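Long-range contact in D-aminoacid aminotransferase-like PLP-dependent enzyme (Haemophilus somnus, PDB 3CEB), which carries pyridoxal phosphate on a lysine and is probably a 4-amino-4-deoxychorismate lyase of the class IV aminotransferase family: residues Tyr87-Ile98 with Lys117-Gln128. Numbering follows the deposited sequence.
Sequences YRTFKPVFCDHI and KEECDEIMIIRQ. With SO4 (sulfate ion), chain E.
Asp121 meets the strand entry of 87-98 with its carboxylate: OD2 accepts from Arg88 N at 2.7 Å, on the lone pair anti to OD1, and from Thr89 N, from above the carboxylate plane at 3.2 Å. In return Asp121 N donates weakly to Thr89 O and, over 3.0 Å, to Thr89 OG1, which chi1 of 55° places between the backbone N and carbonyl carbon. Beyond it the pairing is parallel. Lys91 N, Val93 N and Cys95 N donate to Glu122 O, Met124 O and Ile126 O, and the amides of Met124 and Ile126 return bonds to Lys91 O and Val93 O. The Ile126 N to Val93 O bond is the straightest in acceptor geometry, with a C=O...N angle of 163°, whereas Met124 N lies above the carbonyl plane of Lys91.

At the far end Asp96 is gripped twice by Gln128, whose N reaches OD1 (2.9 Å) and whose side chain brings NE2 to Asp96 O (3.0 Å), in both the carbonyl and amide planes. Asp96 N donates to sulfate O2 at 2.8 Å with an N-H...O angle of 177°, and His97 N to O1; the ion is probably from crystallisation. Lys91, bent at chi2 and chi3, carries NZ to Glu118 OE2 in a 3.1 Å salt bridge, Glu118 being second in the type II' turn that Cys120 N closes onto Lys117 O. Val93 CG2 packs on Ile123 CG2, while the Phe94 ring lies alongside Ile126, CD1 being 3.7 Å from CB. Glu122 OE2 accepts from Ile123 N and Ser135 N.

Strand 90-94, helix 108-114 and parallel strand 122-127 form a beta-alpha-beta crossover, Leu113 packing on Val93 and Ile123; Phe90 and Met124 touch strands 138-143 and 185-188, so this small sheet is sandwiched between helix and neighbouring sheet.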
loop_
_atom_site.group_PDB
_atom_site.type_symbol
_atom_site.label_atom_id
_atom_site.label_comp_id
_atom_site.label_asym_id
_atom_site.label_seq_id
_atom_site.Cartn_x
_atom_site.Cartn_y
_atom_site.Cartn_z
ATOM N N TYR A 87 -10.409 7.989 -6.370
ATOM C CA TYR A 87 -9.793 9.006 -5.542
ATOM C C TYR A 87 -9.211 10.081 -6.423
ATOM O O TYR A 87 -8.219 9.825 -7.086
ATOM C CB TYR A 87 -8.688 8.433 -4.663
ATOM C CG TYR A 87 -9.147 7.308 -3.763
ATOM C CD1 TYR A 87 -9.128 6.004 -4.196
ATOM C CD2 TYR A 87 -9.599 7.551 -2.478
ATOM C CE1 TYR A 87 -9.551 4.957 -3.367
ATOM C CE2 TYR A 87 -10.026 6.508 -1.643
ATOM C CZ TYR A 87 -9.998 5.217 -2.085
ATOM O OH TYR A 87 -10.395 4.174 -1.258
ATOM N N ARG A 88 -9.780 11.287 -6.372
ATOM C CA ARG A 88 -9.345 12.388 -7.240
ATOM C C ARG A 88 -8.779 13.654 -6.584
ATOM O O ARG A 88 -8.074 14.412 -7.229
ATOM C CB ARG A 88 -10.518 12.797 -8.123
ATOM C CG ARG A 88 -10.662 11.884 -9.304
ATOM C CD ARG A 88 -12.051 11.862 -9.751
ATOM N NE ARG A 88 -12.199 11.137 -11.010
ATOM C CZ ARG A 88 -13.377 10.687 -11.436
ATOM N NH1 ARG A 88 -14.446 10.856 -10.667
ATOM N NH2 ARG A 88 -13.493 10.046 -12.593
ATOM N N THR A 89 -9.132 13.910 -5.333
ATOM C CA THR A 89 -8.715 15.130 -4.653
ATOM C C THR A 89 -8.041 14.704 -3.396
ATOM O O THR A 89 -8.424 13.695 -2.799
ATOM C CB THR A 89 -9.882 16.070 -4.338
ATOM O OG1 THR A 89 -10.864 15.355 -3.597
ATOM C CG2 THR A 89 -10.512 16.590 -5.592
ATOM N N PHE A 90 -6.997 15.454 -3.035
ATOM C CA PHE A 90 -6.087 15.115 -1.923
ATOM C C PHE A 90 -5.719 16.302 -1.052
ATOM O O PHE A 90 -5.164 17.258 -1.522
ATOM C CB PHE A 90 -4.803 14.499 -2.492
ATOM C CG PHE A 90 -5.034 13.219 -3.250
ATOM C CD1 PHE A 90 -5.429 13.237 -4.552
ATOM C CD2 PHE A 90 -4.865 12.003 -2.645
ATOM C CE1 PHE A 90 -5.655 12.071 -5.224
ATOM C CE2 PHE A 90 -5.077 10.854 -3.319
ATOM C CZ PHE A 90 -5.475 10.882 -4.601
ATOM N N LYS A 91 -6.024 16.202 0.232
ATOM C CA LYS A 91 -5.712 17.266 1.191
ATOM C C LYS A 91 -4.295 17.170 1.738
ATOM O O LYS A 91 -3.906 16.152 2.315
ATOM C CB LYS A 91 -6.707 17.271 2.356
ATOM C CG LYS A 91 -6.445 18.380 3.381
ATOM C CD LYS A 91 -6.496 19.814 2.829
ATOM C CE LYS A 91 -7.742 20.561 3.333
ATOM N NZ LYS A 91 -7.716 22.002 2.902
ATOM N N PRO A 92 -3.513 18.245 1.565
ATOM C CA PRO A 92 -2.172 18.161 2.142
ATOM C C PRO A 92 -2.261 18.193 3.668
ATOM O O PRO A 92 -2.955 19.036 4.221
ATOM C CB PRO A 92 -1.458 19.413 1.591
ATOM C CG PRO A 92 -2.356 20.012 0.607
ATOM C CD PRO A 92 -3.723 19.485 0.802
ATOM N N VAL A 93 -1.599 17.245 4.324
ATOM C CA VAL A 93 -1.599 17.184 5.778
ATOM C C VAL A 93 -0.134 17.190 6.233
ATOM O O VAL A 93 0.694 16.446 5.729
ATOM C CB VAL A 93 -2.418 15.941 6.286
ATOM C CG1 VAL A 93 -2.350 15.822 7.784
ATOM C CG2 VAL A 93 -3.848 16.070 5.877
ATOM N N PHE A 94 0.190 18.061 7.172
ATOM C CA PHE A 94 1.579 18.237 7.595
ATOM C C PHE A 94 1.884 17.442 8.838
ATOM O O PHE A 94 1.309 17.645 9.898
ATOM C CB PHE A 94 1.889 19.739 7.775
ATOM C CG PHE A 94 1.764 20.494 6.512
ATOM C CD1 PHE A 94 2.830 20.580 5.645
ATOM C CD2 PHE A 94 0.545 21.016 6.126
ATOM C CE1 PHE A 94 2.693 21.223 4.434
ATOM C CE2 PHE A 94 0.399 21.665 4.935
ATOM C CZ PHE A 94 1.471 21.767 4.075
ATOM N N CYS A 95 2.793 16.509 8.687
ATOM C CA CYS A 95 3.182 15.668 9.784
ATOM C C CYS A 95 4.632 15.200 9.674
ATOM O O CYS A 95 4.966 14.322 8.892
ATOM C CB CYS A 95 2.251 14.490 9.813
ATOM S SG CYS A 95 2.605 13.349 11.135
ATOM N N ASP A 96 5.478 15.776 10.506
ATOM C CA ASP A 96 6.929 15.557 10.447
ATOM C C ASP A 96 7.432 14.356 11.237
ATOM O O ASP A 96 8.596 13.983 11.140
ATOM C CB ASP A 96 7.655 16.780 10.993
ATOM C CG ASP A 96 7.602 17.949 10.060
ATOM O OD1 ASP A 96 7.252 17.767 8.886
ATOM O OD2 ASP A 96 7.960 19.064 10.492
ATOM N N HIS A 97 6.572 13.785 12.056
ATOM C CA HIS A 97 6.990 12.670 12.883
ATOM C C HIS A 97 6.015 11.559 12.774
ATOM O O HIS A 97 5.060 11.508 13.546
ATOM C CB HIS A 97 7.077 13.086 14.339
ATOM C CG HIS A 97 8.155 14.080 14.602
ATOM N ND1 HIS A 97 9.422 13.947 14.064
ATOM C CD2 HIS A 97 8.164 15.219 15.340
ATOM C CE1 HIS A 97 10.162 14.972 14.456
ATOM N NE2 HIS A 97 9.427 15.751 15.237
ATOM N N ILE A 98 6.257 10.699 11.794
ATOM C CA ILE A 98 5.425 9.553 11.523
ATOM C C ILE A 98 6.303 8.491 10.884
ATOM O O ILE A 98 7.018 8.791 9.947
ATOM C CB ILE A 98 4.237 9.930 10.602
ATOM C CG1 ILE A 98 3.472 8.673 10.158
ATOM C CG2 ILE A 98 4.720 10.677 9.386
ATOM C CD1 ILE A 98 2.179 8.943 9.385
ATOM N N LYS A 117 -9.169 15.350 6.097
ATOM C CA LYS A 117 -9.329 15.466 4.634
ATOM C C LYS A 117 -10.372 16.490 4.202
ATOM O O LYS A 117 -10.348 16.970 3.085
ATOM C CB LYS A 117 -9.673 14.112 4.012
ATOM C CG LYS A 117 -11.080 13.611 4.284
ATOM C CD LYS A 117 -11.195 12.201 3.735
ATOM C CE LYS A 117 -12.238 11.348 4.462
ATOM N NZ LYS A 117 -13.635 11.789 4.241
ATOM N N GLU A 118 -11.261 16.819 5.125
ATOM C CA GLU A 118 -12.431 17.667 4.878
ATOM C C GLU A 118 -13.267 17.205 3.693
ATOM O O GLU A 118 -13.892 16.140 3.745
ATOM C CB GLU A 118 -12.019 19.114 4.691
ATOM C CG GLU A 118 -10.748 19.488 5.464
ATOM C CD GLU A 118 -10.679 20.974 5.784
ATOM O OE1 GLU A 118 -11.415 21.369 6.696
ATOM O OE2 GLU A 118 -9.891 21.728 5.147
ATOM N N GLU A 119 -13.285 18.012 2.626
ATOM C CA GLU A 119 -14.095 17.671 1.441
ATOM C C GLU A 119 -13.281 16.832 0.440
ATOM O O GLU A 119 -13.839 16.240 -0.446
ATOM C CB GLU A 119 -14.788 18.897 0.787
ATOM C CG GLU A 119 -16.158 19.447 1.468
ATOM C CD GLU A 119 -17.324 18.397 1.668
ATOM O OE1 GLU A 119 -17.144 17.166 1.497
ATOM O OE2 GLU A 119 -18.455 18.794 2.044
ATOM N N CYS A 120 -11.975 16.714 0.609
ATOM C CA CYS A 120 -11.217 15.850 -0.278
ATOM C C CYS A 120 -11.456 14.359 -0.141
ATOM O O CYS A 120 -11.923 13.878 0.885
ATOM C CB CYS A 120 -9.737 16.046 -0.067
ATOM S SG CYS A 120 -9.317 17.711 -0.412
ATOM N N ASP A 121 -11.047 13.628 -1.170
ATOM C CA ASP A 121 -11.246 12.193 -1.176
ATOM C C ASP A 121 -10.229 11.478 -0.315
ATOM O O ASP A 121 -10.393 10.307 -0.008
ATOM C CB ASP A 121 -11.066 11.619 -2.557
ATOM C CG ASP A 121 -12.095 12.062 -3.502
ATOM O OD1 ASP A 121 -13.237 12.273 -3.078
ATOM O OD2 ASP A 121 -11.751 12.134 -4.697
ATOM N N GLU A 122 -9.147 12.149 0.034
ATOM C CA GLU A 122 -8.102 11.485 0.772
ATOM C C GLU A 122 -7.026 12.526 1.115
ATOM O O GLU A 122 -7.248 13.741 0.941
ATOM C CB GLU A 122 -7.692 10.266 -0.060
ATOM C CG GLU A 122 -6.565 9.372 0.333
ATOM C CD GLU A 122 -6.524 8.802 1.724
ATOM O OE1 GLU A 122 -7.149 7.781 2.079
ATOM O OE2 GLU A 122 -5.675 9.312 2.435
ATOM N N ILE A 123 -5.899 12.104 1.678
ATOM C CA ILE A 123 -4.917 13.088 2.132
ATOM C C ILE A 123 -3.603 12.871 1.435
ATOM O O ILE A 123 -3.425 11.908 0.697
ATOM C CB ILE A 123 -4.686 13.109 3.677
ATOM C CG1 ILE A 123 -4.106 11.773 4.180
ATOM C CG2 ILE A 123 -5.970 13.446 4.386
ATOM C CD1 ILE A 123 -3.828 11.701 5.683
HETATM N N MSE A 124 -2.682 13.776 1.706
HETATM C CA MSE A 124 -1.371 13.739 1.120
HETATM C C MSE A 124 -0.407 14.185 2.211
HETATM O O MSE A 124 -0.418 15.330 2.634
HETATM C CB MSE A 124 -1.374 14.667 -0.085
HETATM C CG MSE A 124 -0.042 14.830 -0.740
HETATM SE SE MSE A 124 -0.154 15.794 -2.418
HETATM C CE MSE A 124 -0.732 14.290 -3.458
ATOM N N ILE A 125 0.370 13.242 2.730
ATOM C CA ILE A 125 1.200 13.508 3.897
ATOM C C ILE A 125 2.531 14.160 3.530
ATOM O O ILE A 125 3.382 13.572 2.833
ATOM C CB ILE A 125 1.447 12.226 4.693
ATOM C CG1 ILE A 125 0.108 11.624 5.173
ATOM C CG2 ILE A 125 2.345 12.526 5.887
ATOM C CD1 ILE A 125 0.184 10.206 5.596
ATOM N N ILE A 126 2.694 15.375 4.028
ATOM C CA ILE A 126 3.894 16.141 3.853
ATOM C C ILE A 126 4.727 15.992 5.107
ATOM O O ILE A 126 4.376 16.508 6.175
ATOM C CB ILE A 126 3.568 17.621 3.629
ATOM C CG1 ILE A 126 2.526 17.728 2.514
ATOM C CG2 ILE A 126 4.826 18.396 3.297
ATOM C CD1 ILE A 126 2.947 16.972 1.286
ATOM N N ARG A 127 5.847 15.294 4.950
ATOM C CA ARG A 127 6.755 14.997 6.039
ATOM C C ARG A 127 8.128 15.564 5.736
ATOM O O ARG A 127 8.788 15.155 4.772
ATOM C CB ARG A 127 6.850 13.478 6.205
ATOM C CG ARG A 127 7.799 12.981 7.294
ATOM C CD ARG A 127 8.058 11.485 7.198
ATOM N NE ARG A 127 8.969 11.059 8.243
ATOM C CZ ARG A 127 10.295 11.152 8.175
ATOM N NH1 ARG A 127 10.868 11.617 7.090
ATOM N NH2 ARG A 127 11.057 10.766 9.180
ATOM N N GLN A 128 8.549 16.503 6.578
ATOM C CA GLN A 128 9.879 17.068 6.486
ATOM C C GLN A 128 10.103 17.600 5.088
ATOM O O GLN A 128 11.112 17.315 4.466
ATOM C CB GLN A 128 10.918 16.005 6.864
ATOM C CG GLN A 128 10.989 15.843 8.389
ATOM C CD GLN A 128 11.852 14.672 8.887
ATOM O OE1 GLN A 128 12.963 14.443 8.405
ATOM N NE2 GLN A 128 11.336 13.942 9.881
HETATM S S SO4 E . 4.427 16.809 13.702
HETATM O O1 SO4 E . 4.464 15.369 13.446
HETATM O O2 SO4 E . 4.490 17.585 12.455
HETATM O O3 SO4 E . 5.620 17.101 14.523
HETATM O O4 SO4 E . 3.156 17.131 14.358
#